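Local coordinates for protein lectin 2 (Agrocybe aegerita, PDB 4TQJ) that probably binds glycans ending in non-reducing terminal N-acetylglucosamine, using a beta-propeller fold, at residues D73-G76 with G81-V84; M99-F104 with A129-F134; K45-N50 with D95-V100. The protein carries 1 engineered substitution. One frame throughout, in Å; residues are numbered along the deposited sequence.

Contact 1 of 3, residues D73-G76 with G81-V84; sequences DIVG and GVYV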
loop_
_atom_site.group_PDB
_atom_site.type_symbol
_atom_site.label_atom_id
_atom_site.label_comp_id
_atom_site.label_asym_id
_atom_site.label_seq_id
_atom_site.Cartn_x
_atom_site.Cartn_y
_atom_site.Cartn_z
ATOM N N ASP A 73 -11.815 5.137 -1.577
ATOM C CA ASP A 73 -13.080 5.074 -0.879
ATOM C C ASP A 73 -14.109 4.418 -1.768
ATOM O O ASP A 73 -13.968 4.437 -2.996
ATOM C CB ASP A 73 -13.550 6.488 -0.561
ATOM C CG ASP A 73 -12.479 7.307 0.115
ATOM O OD1 ASP A 73 -11.980 6.856 1.163
ATOM O OD2 ASP A 73 -12.126 8.383 -0.414
ATOM N N ILE A 74 -15.143 3.855 -1.147
ATOM C CA ILE A 74 -16.261 3.276 -1.874
ATOM C C ILE A 74 -17.226 4.371 -2.255
ATOM O O ILE A 74 -17.644 5.157 -1.407
ATOM C CB ILE A 74 -17.034 2.278 -1.011
ATOM C CG1 ILE A 74 -16.082 1.262 -0.383
ATOM C CG2 ILE A 74 -18.110 1.591 -1.832
ATOM C CD1 ILE A 74 -15.358 0.428 -1.375
ATOM N N VAL A 75 -17.588 4.427 -3.536
ATOM C CA VAL A 75 -18.522 5.433 -4.006
ATOM C C VAL A 75 -19.673 4.771 -4.757
ATOM O O VAL A 75 -19.452 3.962 -5.662
ATOM C CB VAL A 75 -17.843 6.445 -4.937
ATOM C CG1 VAL A 75 -18.820 7.541 -5.306
ATOM C CG2 VAL A 75 -16.576 7.021 -4.300
ATOM N N GLY A 76 -20.898 5.103 -4.363
ATOM C CA GLY A 76 -22.078 4.561 -4.995
ATOM C C GLY A 76 -22.985 5.664 -5.489
ATOM O O GLY A 76 -23.279 6.610 -4.750
ATOM N N GLY A 81 -28.801 10.187 -4.672
ATOM C CA GLY A 81 -27.534 10.875 -4.828
ATOM C C GLY A 81 -26.340 9.957 -4.687
ATOM O O GLY A 81 -26.435 8.749 -4.907
ATOM N N VAL A 82 -25.214 10.542 -4.307
ATOM C CA VAL A 82 -23.964 9.818 -4.204
ATOM C C VAL A 82 -23.607 9.574 -2.750
ATOM O O VAL A 82 -23.645 10.495 -1.932
ATOM C CB VAL A 82 -22.840 10.602 -4.894
ATOM C CG1 VAL A 82 -21.540 9.828 -4.843
ATOM C CG2 VAL A 82 -23.250 10.925 -6.338
ATOM N N TYR A 83 -23.279 8.322 -2.435
ATOM C CA TYR A 83 -22.930 7.912 -1.080
ATOM C C TYR A 83 -21.491 7.430 -1.040
ATOM O O TYR A 83 -21.056 6.708 -1.937
ATOM C CB TYR A 83 -23.842 6.775 -0.628
ATOM C CG TYR A 83 -25.318 7.095 -0.668
ATOM C CD1 TYR A 83 -25.994 7.494 0.486
ATOM C CD2 TYR A 83 -26.045 6.984 -1.847
ATOM C CE1 TYR A 83 -27.346 7.782 0.464
ATOM C CE2 TYR A 83 -27.401 7.272 -1.879
ATOM C CZ TYR A 83 -28.045 7.669 -0.719
ATOM O OH TYR A 83 -29.396 7.951 -0.743
ATOM N N VAL A 84 -20.755 7.810 0.006
ATOM C CA VAL A 84 -19.349 7.460 0.119
ATOM C C VAL A 84 -19.033 6.752 1.432
ATOM O O VAL A 84 -19.489 7.175 2.493
ATOM C CB VAL A 84 -18.448 8.720 0.037
ATOM C CG1 VAL A 84 -16.981 8.347 0.243
ATOM C CG2 VAL A 84 -18.646 9.450 -1.283
#
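The Tyr83 ring has the carbonyl oxygen of Gly76 at its edge, near the ring plane, with CD2 of Tyr83 and O of Gly76 4.0 Å apart; Met99 of the adjacent strand lies over one face of the ring, its CB nearest CD1. With CG beside its own backbone N (chi1 -57°), the ring runs out away from strand 73-76. Gly76 pairs with Tyr83 as an antiparallel hydrogen-bonded pair. Two nearly straight bonds join them, Gly76 N to Tyr83 O at 2.9 Å and Tyr83 N to Gly76 O at 2.9 Å, the second lying in the carbonyl plane. Glycine adds no side chain beside the tyrosine on that face.

The other sheet face is mainly valine, with Asp73 at its end. Val75 and Val84 form the non-hydrogen-bonded pair, yet the closest side-chain meeting is diagonal: CG1 of Val75 lies 3.6 Å from CG1 of Val82, while CG2 of Val75 and CG2 of Val84 are a looser 4.4 Å apart. Beta-branched valines suit extended backbone and fill this buried surface. CA of Val84 also makes a short CH...O contact, 3.2 Å to O of Ile74.

Asp73 packs its CB on CG1 of Val84, while its carboxylate accepts from the backbone N of Asn87 and of Thr66. The hairpin supplies the two middle strands of a propeller blade, flanked by strands 60-64 and 98-101.

Contact 2 of 3, residues M99-F104 with A129-F134; sequences MVIANF and ADIIGF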
loop_
_atom_site.group_PDB
_atom_site.type_symbol
_atom_site.label_atom_id
_atom_site.label_comp_id
_atom_site.label_asym_id
_atom_site.label_seq_id
_atom_site.Cartn_x
_atom_site.Cartn_y
_atom_site.Cartn_z
ATOM N N MET A 99 -23.968 10.292 2.613
ATOM C CA MET A 99 -24.440 10.884 1.364
ATOM C C MET A 99 -23.825 12.266 1.168
ATOM O O MET A 99 -24.101 13.190 1.930
ATOM C CB MET A 99 -25.968 10.970 1.334
ATOM C CG MET A 99 -26.525 11.618 0.077
ATOM S SD MET A 99 -28.312 11.868 0.161
ATOM C CE MET A 99 -28.434 12.811 1.677
ATOM N N VAL A 100 -23.002 12.401 0.132
ATOM C CA VAL A 100 -22.200 13.605 -0.074
ATOM C C VAL A 100 -22.815 14.589 -1.071
ATOM O O VAL A 100 -22.353 15.721 -1.182
ATOM C CB VAL A 100 -20.765 13.241 -0.522
ATOM C CG1 VAL A 100 -20.115 12.326 0.490
ATOM C CG2 VAL A 100 -20.781 12.575 -1.901
ATOM N N ILE A 101 -23.845 14.167 -1.799
ATOM C CA ILE A 101 -24.506 15.066 -2.743
ATOM C C ILE A 101 -25.825 14.519 -3.288
ATOM O O ILE A 101 -25.958 13.324 -3.595
ATOM C CB ILE A 101 -23.568 15.484 -3.923
ATOM C CG1 ILE A 101 -24.152 16.664 -4.704
ATOM C CG2 ILE A 101 -23.303 14.316 -4.868
ATOM C CD1 ILE A 101 -23.180 17.285 -5.679
ATOM N N ALA A 102 -26.798 15.417 -3.405
ATOM C CA ALA A 102 -28.111 15.089 -3.931
ATOM C C ALA A 102 -28.188 15.298 -5.447
ATOM O O ALA A 102 -29.055 16.012 -5.942
ATOM C CB ALA A 102 -29.188 15.912 -3.215
ATOM N N ASN A 103 -27.281 14.656 -6.181
ATOM C CA ASN A 103 -27.278 14.719 -7.641
ATOM C C ASN A 103 -26.674 13.431 -8.216
ATOM O O ASN A 103 -26.162 12.603 -7.464
ATOM C CB ASN A 103 -26.471 15.928 -8.135
ATOM C CG ASN A 103 -27.137 17.262 -7.817
ATOM O OD1 ASN A 103 -26.934 17.828 -6.749
ATOM N ND2 ASN A 103 -27.916 17.773 -8.758
ATOM N N PHE A 104 -26.729 13.274 -9.535
ATOM C CA PHE A 104 -26.114 12.122 -10.213
ATOM C C PHE A 104 -26.759 10.803 -9.793
ATOM O O PHE A 104 -26.137 9.739 -9.865
ATOM C CB PHE A 104 -24.601 12.074 -9.959
ATOM C CG PHE A 104 -23.854 13.288 -10.473
ATOM C CD1 PHE A 104 -23.561 13.430 -11.824
ATOM C CD2 PHE A 104 -23.433 14.274 -9.602
ATOM C CE1 PHE A 104 -22.872 14.556 -12.289
ATOM C CE2 PHE A 104 -22.747 15.391 -10.060
ATOM C CZ PHE A 104 -22.466 15.531 -11.396
ATOM N N ALA A 129 -10.919 13.153 -6.142
ATOM C CA ALA A 129 -11.745 12.959 -7.335
ATOM C C ALA A 129 -12.977 13.855 -7.395
ATOM O O ALA A 129 -13.791 13.867 -6.470
ATOM C CB ALA A 129 -12.167 11.503 -7.439
ATOM N N ASP A 130 -13.119 14.596 -8.489
ATOM C CA ASP A 130 -14.378 15.271 -8.790
ATOM C C ASP A 130 -15.384 14.272 -9.359
ATOM O O ASP A 130 -15.021 13.177 -9.806
ATOM C CB ASP A 130 -14.165 16.398 -9.812
ATOM C CG ASP A 130 -13.387 17.573 -9.244
ATOM O OD1 ASP A 130 -12.943 17.481 -8.083
ATOM O OD2 ASP A 130 -13.201 18.580 -9.976
ATOM N N ILE A 131 -16.652 14.655 -9.358
ATOM C CA ILE A 131 -17.672 13.857 -9.996
ATOM C C ILE A 131 -17.882 14.419 -11.387
ATOM O O ILE A 131 -18.122 15.622 -11.557
ATOM C CB ILE A 131 -18.993 13.916 -9.234
ATOM C CG1 ILE A 131 -18.807 13.407 -7.804
ATOM C CG2 ILE A 131 -20.045 13.107 -9.961
ATOM C CD1 ILE A 131 -19.994 13.706 -6.911
ATOM N N ILE A 132 -17.747 13.562 -12.388
ATOM C CA ILE A 132 -17.993 13.986 -13.756
ATOM C C ILE A 132 -18.981 13.048 -14.415
ATOM O O ILE A 132 -18.772 11.838 -14.472
ATOM C CB ILE A 132 -16.672 14.131 -14.568
ATOM C CG1 ILE A 132 -16.952 14.431 -16.043
ATOM C CG2 ILE A 132 -15.795 12.914 -14.432
ATOM C CD1 ILE A 132 -15.716 15.006 -16.743
ATOM N N GLY A 133 -20.082 13.607 -14.894
ATOM C CA GLY A 133 -21.115 12.789 -15.495
ATOM C C GLY A 133 -21.459 13.254 -16.887
ATOM O O GLY A 133 -21.594 14.445 -17.136
ATOM N N PHE A 134 -21.585 12.303 -17.800
ATOM C CA PHE A 134 -22.010 12.608 -19.161
ATOM C C PHE A 134 -23.518 12.442 -19.199
ATOM O O PHE A 134 -24.025 11.341 -19.393
ATOM C CB PHE A 134 -21.317 11.681 -20.162
ATOM C CG PHE A 134 -19.840 11.984 -20.348
ATOM C CD1 PHE A 134 -19.416 12.849 -21.351
ATOM C CD2 PHE A 134 -18.883 11.416 -19.514
ATOM C CE1 PHE A 134 -18.056 13.144 -21.522
ATOM C CE2 PHE A 134 -17.518 11.706 -19.684
ATOM C CZ PHE A 134 -17.109 12.561 -20.684
#
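A methyl group of Ile131 presses onto the Phe104 ring: CG2 sits 3.5 Å from the ring centroid and only 11° off its normal, a CH-pi contact over the face. It is anti to the backbone N of Ile131, which projects it at the ring, and it stays within 4.0 Å of all six ring carbons. Beside it, CE1 of Phe104 approaches the backbone N of Gly133 obliquely at 3.9 Å; a residue without a side chain lets so bulky a ring come down against the strand. Trp111 meets Phe104 as well, with ring planes at about 40°. Phe104 itself has a left-handed backbone (phi 63°), which probably helps turn its side chain inward from the loop.

The other half of the contact is thinner. CG2 of Ile101 touches CD1 of Ile131 at 3.9 Å, the two isoleucine side chains sliding past each other in opposite directions, and Ile101 is already partly exposed. Beyond it the chain makes an inverse gamma turn centred on the exposed Ala102. Ile131 thus serves both sides: the CG2 branch lies over the aromatic ring while CD1, at the end of the other, reaches Ile101.

The contact bridges consecutive propeller blades. Strand 98-101, paired with strand 82-85, is the outermost strand of one blade, whereas strand 130-134 is an inner strand of the next, lying between strands 117-121 and 139-142.

Contact 3 of 3, residues K45-N50 with D95-V100; sequences KNFAQN and DPPKMV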
loop_
_atom_site.group_PDB
_atom_site.type_symbol
_atom_site.label_atom_id
_atom_site.label_comp_id
_atom_site.label_asym_id
_atom_site.label_seq_id
_atom_site.Cartn_x
_atom_site.Cartn_y
_atom_site.Cartn_z
ATOM N N LYS A 45 -21.462 -3.331 4.907
ATOM C CA LYS A 45 -22.747 -3.980 4.666
ATOM C C LYS A 45 -23.700 -3.024 3.973
ATOM O O LYS A 45 -24.676 -2.548 4.561
ATOM C CB LYS A 45 -23.358 -4.489 5.977
ATOM C CG LYS A 45 -22.641 -5.710 6.546
ATOM C CD LYS A 45 -23.156 -6.083 7.932
ATOM C CE LYS A 45 -22.625 -7.445 8.374
ATOM N NZ LYS A 45 -21.140 -7.533 8.311
ATOM N N ASN A 46 -23.400 -2.737 2.715
ATOM C CA ASN A 46 -24.183 -1.812 1.928
ATOM C C ASN A 46 -23.665 -1.871 0.485
ATOM O O ASN A 46 -22.798 -2.682 0.185
ATOM C CB ASN A 46 -24.071 -0.404 2.516
ATOM C CG ASN A 46 -25.318 0.435 2.271
ATOM O OD1 ASN A 46 -25.874 0.434 1.174
ATOM N ND2 ASN A 46 -25.767 1.152 3.301
ATOM N N PHE A 47 -24.202 -1.040 -0.402
ATOM C CA PHE A 47 -23.767 -1.042 -1.798
ATOM C C PHE A 47 -23.963 -2.401 -2.470
ATOM O O PHE A 47 -23.206 -2.767 -3.359
ATOM C CB PHE A 47 -22.290 -0.670 -1.890
ATOM C CG PHE A 47 -21.977 0.692 -1.365
ATOM C CD1 PHE A 47 -22.319 1.822 -2.093
ATOM C CD2 PHE A 47 -21.326 0.851 -0.148
ATOM C CE1 PHE A 47 -22.018 3.093 -1.615
ATOM C CE2 PHE A 47 -21.029 2.113 0.334
ATOM C CZ PHE A 47 -21.374 3.234 -0.401
ATOM N N ALA A 48 -24.987 -3.138 -2.060
ATOM C CA ALA A 48 -25.125 -4.525 -2.485
ATOM C C ALA A 48 -26.552 -4.913 -2.883
ATOM O O ALA A 48 -27.523 -4.263 -2.480
ATOM C CB ALA A 48 -24.611 -5.451 -1.385
ATOM N N GLN A 49 -26.661 -5.979 -3.674
ATOM C CA GLN A 49 -27.941 -6.524 -4.110
ATOM C C GLN A 49 -28.853 -6.773 -2.911
ATOM O O GLN A 49 -30.044 -6.458 -2.938
ATOM C CB GLN A 49 -27.718 -7.855 -4.841
ATOM C CG GLN A 49 -28.985 -8.489 -5.400
ATOM C CD GLN A 49 -29.473 -7.798 -6.658
ATOM O OE1 GLN A 49 -28.760 -6.995 -7.257
ATOM N NE2 GLN A 49 -30.693 -8.115 -7.071
ATOM N N ASN A 50 -28.282 -7.342 -1.855
ATOM C CA ASN A 50 -29.055 -7.689 -0.668
ATOM C C ASN A 50 -28.683 -6.878 0.565
ATOM O O ASN A 50 -28.943 -7.299 1.688
ATOM C CB ASN A 50 -28.951 -9.187 -0.386
ATOM C CG ASN A 50 -29.402 -10.020 -1.561
ATOM O OD1 ASN A 50 -30.376 -9.676 -2.231
ATOM N ND2 ASN A 50 -28.689 -11.115 -1.832
ATOM N N ASP A 95 -19.002 2.604 7.684
ATOM C CA ASP A 95 -20.265 1.908 7.477
ATOM C C ASP A 95 -21.174 2.238 8.653
ATOM O O ASP A 95 -20.833 1.938 9.798
ATOM C CB ASP A 95 -20.015 0.392 7.387
ATOM C CG ASP A 95 -21.297 -0.413 7.219
ATOM O OD1 ASP A 95 -22.334 0.188 6.866
ATOM O OD2 ASP A 95 -21.263 -1.649 7.428
ATOM N N PRO A 96 -22.339 2.848 8.384
ATOM C CA PRO A 96 -22.900 3.134 7.056
ATOM C C PRO A 96 -22.174 4.263 6.330
ATOM O O PRO A 96 -21.488 5.067 6.966
ATOM C CB PRO A 96 -24.341 3.556 7.370
ATOM C CG PRO A 96 -24.267 4.136 8.726
ATOM C CD PRO A 96 -23.213 3.337 9.463
ATOM N N PRO A 97 -22.330 4.323 4.999
ATOM C CA PRO A 97 -21.696 5.372 4.196
ATOM C C PRO A 97 -22.412 6.710 4.382
ATOM O O PRO A 97 -23.514 6.741 4.924
ATOM C CB PRO A 97 -21.874 4.861 2.769
ATOM C CG PRO A 97 -23.131 4.062 2.819
ATOM C CD PRO A 97 -23.149 3.415 4.177
ATOM N N LYS A 98 -21.789 7.796 3.935
ATOM C CA LYS A 98 -22.379 9.130 4.054
ATOM C C LYS A 98 -22.786 9.686 2.688
ATOM O O LYS A 98 -22.042 9.567 1.720
ATOM C CB LYS A 98 -21.384 10.077 4.725
ATOM C CG LYS A 98 -21.936 11.459 5.040
ATOM C CD LYS A 98 -20.869 12.330 5.688
ATOM C CE LYS A 98 -21.366 13.757 5.910
ATOM N NZ LYS A 98 -20.264 14.652 6.366
ATOM N N MET A 99 -23.968 10.292 2.613
ATOM C CA MET A 99 -24.440 10.884 1.364
ATOM C C MET A 99 -23.825 12.266 1.168
ATOM O O MET A 99 -24.101 13.190 1.930
ATOM C CB MET A 99 -25.968 10.970 1.334
ATOM C CG MET A 99 -26.525 11.618 0.077
ATOM S SD MET A 99 -28.312 11.868 0.161
ATOM C CE MET A 99 -28.434 12.811 1.677
ATOM N N VAL A 100 -23.002 12.401 0.132
ATOM C CA VAL A 100 -22.200 13.605 -0.074
ATOM C C VAL A 100 -22.815 14.589 -1.071
ATOM O O VAL A 100 -22.353 15.721 -1.182
ATOM C CB VAL A 100 -20.765 13.241 -0.522
ATOM C CG1 VAL A 100 -20.115 12.326 0.490
ATOM C CG2 VAL A 100 -20.781 12.575 -1.901
#
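Asn46, whose amide lies against Pro97, offers an oxygen gripped by two donors. Its OD1 accepts the backbone N of Phe47 at 2.7 Å, in the amide plane and on a lone pair, and it also accepts the indole NE1 of Trp54. These bonds fix the rotation of the amide and direct ND2 to CD of Pro97, 3.6 Å away, the two side chains crossing at about a right angle. Asparagine suits the place because one short group can serve both the bulge and the neighbour.

Phe47 and Ala48 form a G1 beta bulge in the loop that leaves the outer strand 41-44 of one propeller blade; the partner segment leads into the outer strand 98-101 of another. Phe47 takes the left-handed conformation (phi 59°) usual for the first bulge position. That backbone, with CG placed beside the backbone N (chi1 -61°), carries the buried ring toward the proline, and the backbone O of Phe47 accepts a hydrogen bond from Arg61. CZ of Phe47 approaches CB of Pro97 at 3.6 Å, an oblique meeting in which the two rings slide past each other. The rigid proline offers a compact hydrocarbon surface that asks for no hydrogen-bond partner, and Ser85 touches both rings.

Toward the solvent the chemistry turns polar. A cis peptide joins Asp95 to Pro96, and the carboxylate of Asp95 reaches back to the main chain of Lys45. The ammonium group of Lys45 stays apart, NZ lying 6.0 Å from OD2 of Asp95, so any attraction between the charges is probably modest. The hydrogen bond runs from backbone N of Lys45 to OD2 of Asp95, 3.0 Å long and nearly straight at N-H, though it meets the oxygen from above the carboxylate plane.

Contacts 1 and 2 are buried, whereas contact 3 lies at the surface. Contact 1 works within one blade, through backbone hydrogen bonds backed by valines; contacts 2 and 3 join that blade to its two sequence neighbours. Strand 98-101 ties all three together: it pairs with strand 82-85 of contact 1 and carries Met99 and Val100, which the segments of contacts 2 and 3 share. The inter-blade contacts echo each other, since Phe47 and Phe104 each follow an asparagine, adopt a left-handed backbone and meet a tryptophan. Contact 2 rests on apolar packing alone, while contact 3 adds a carboxylate-to-backbone bond near solvent.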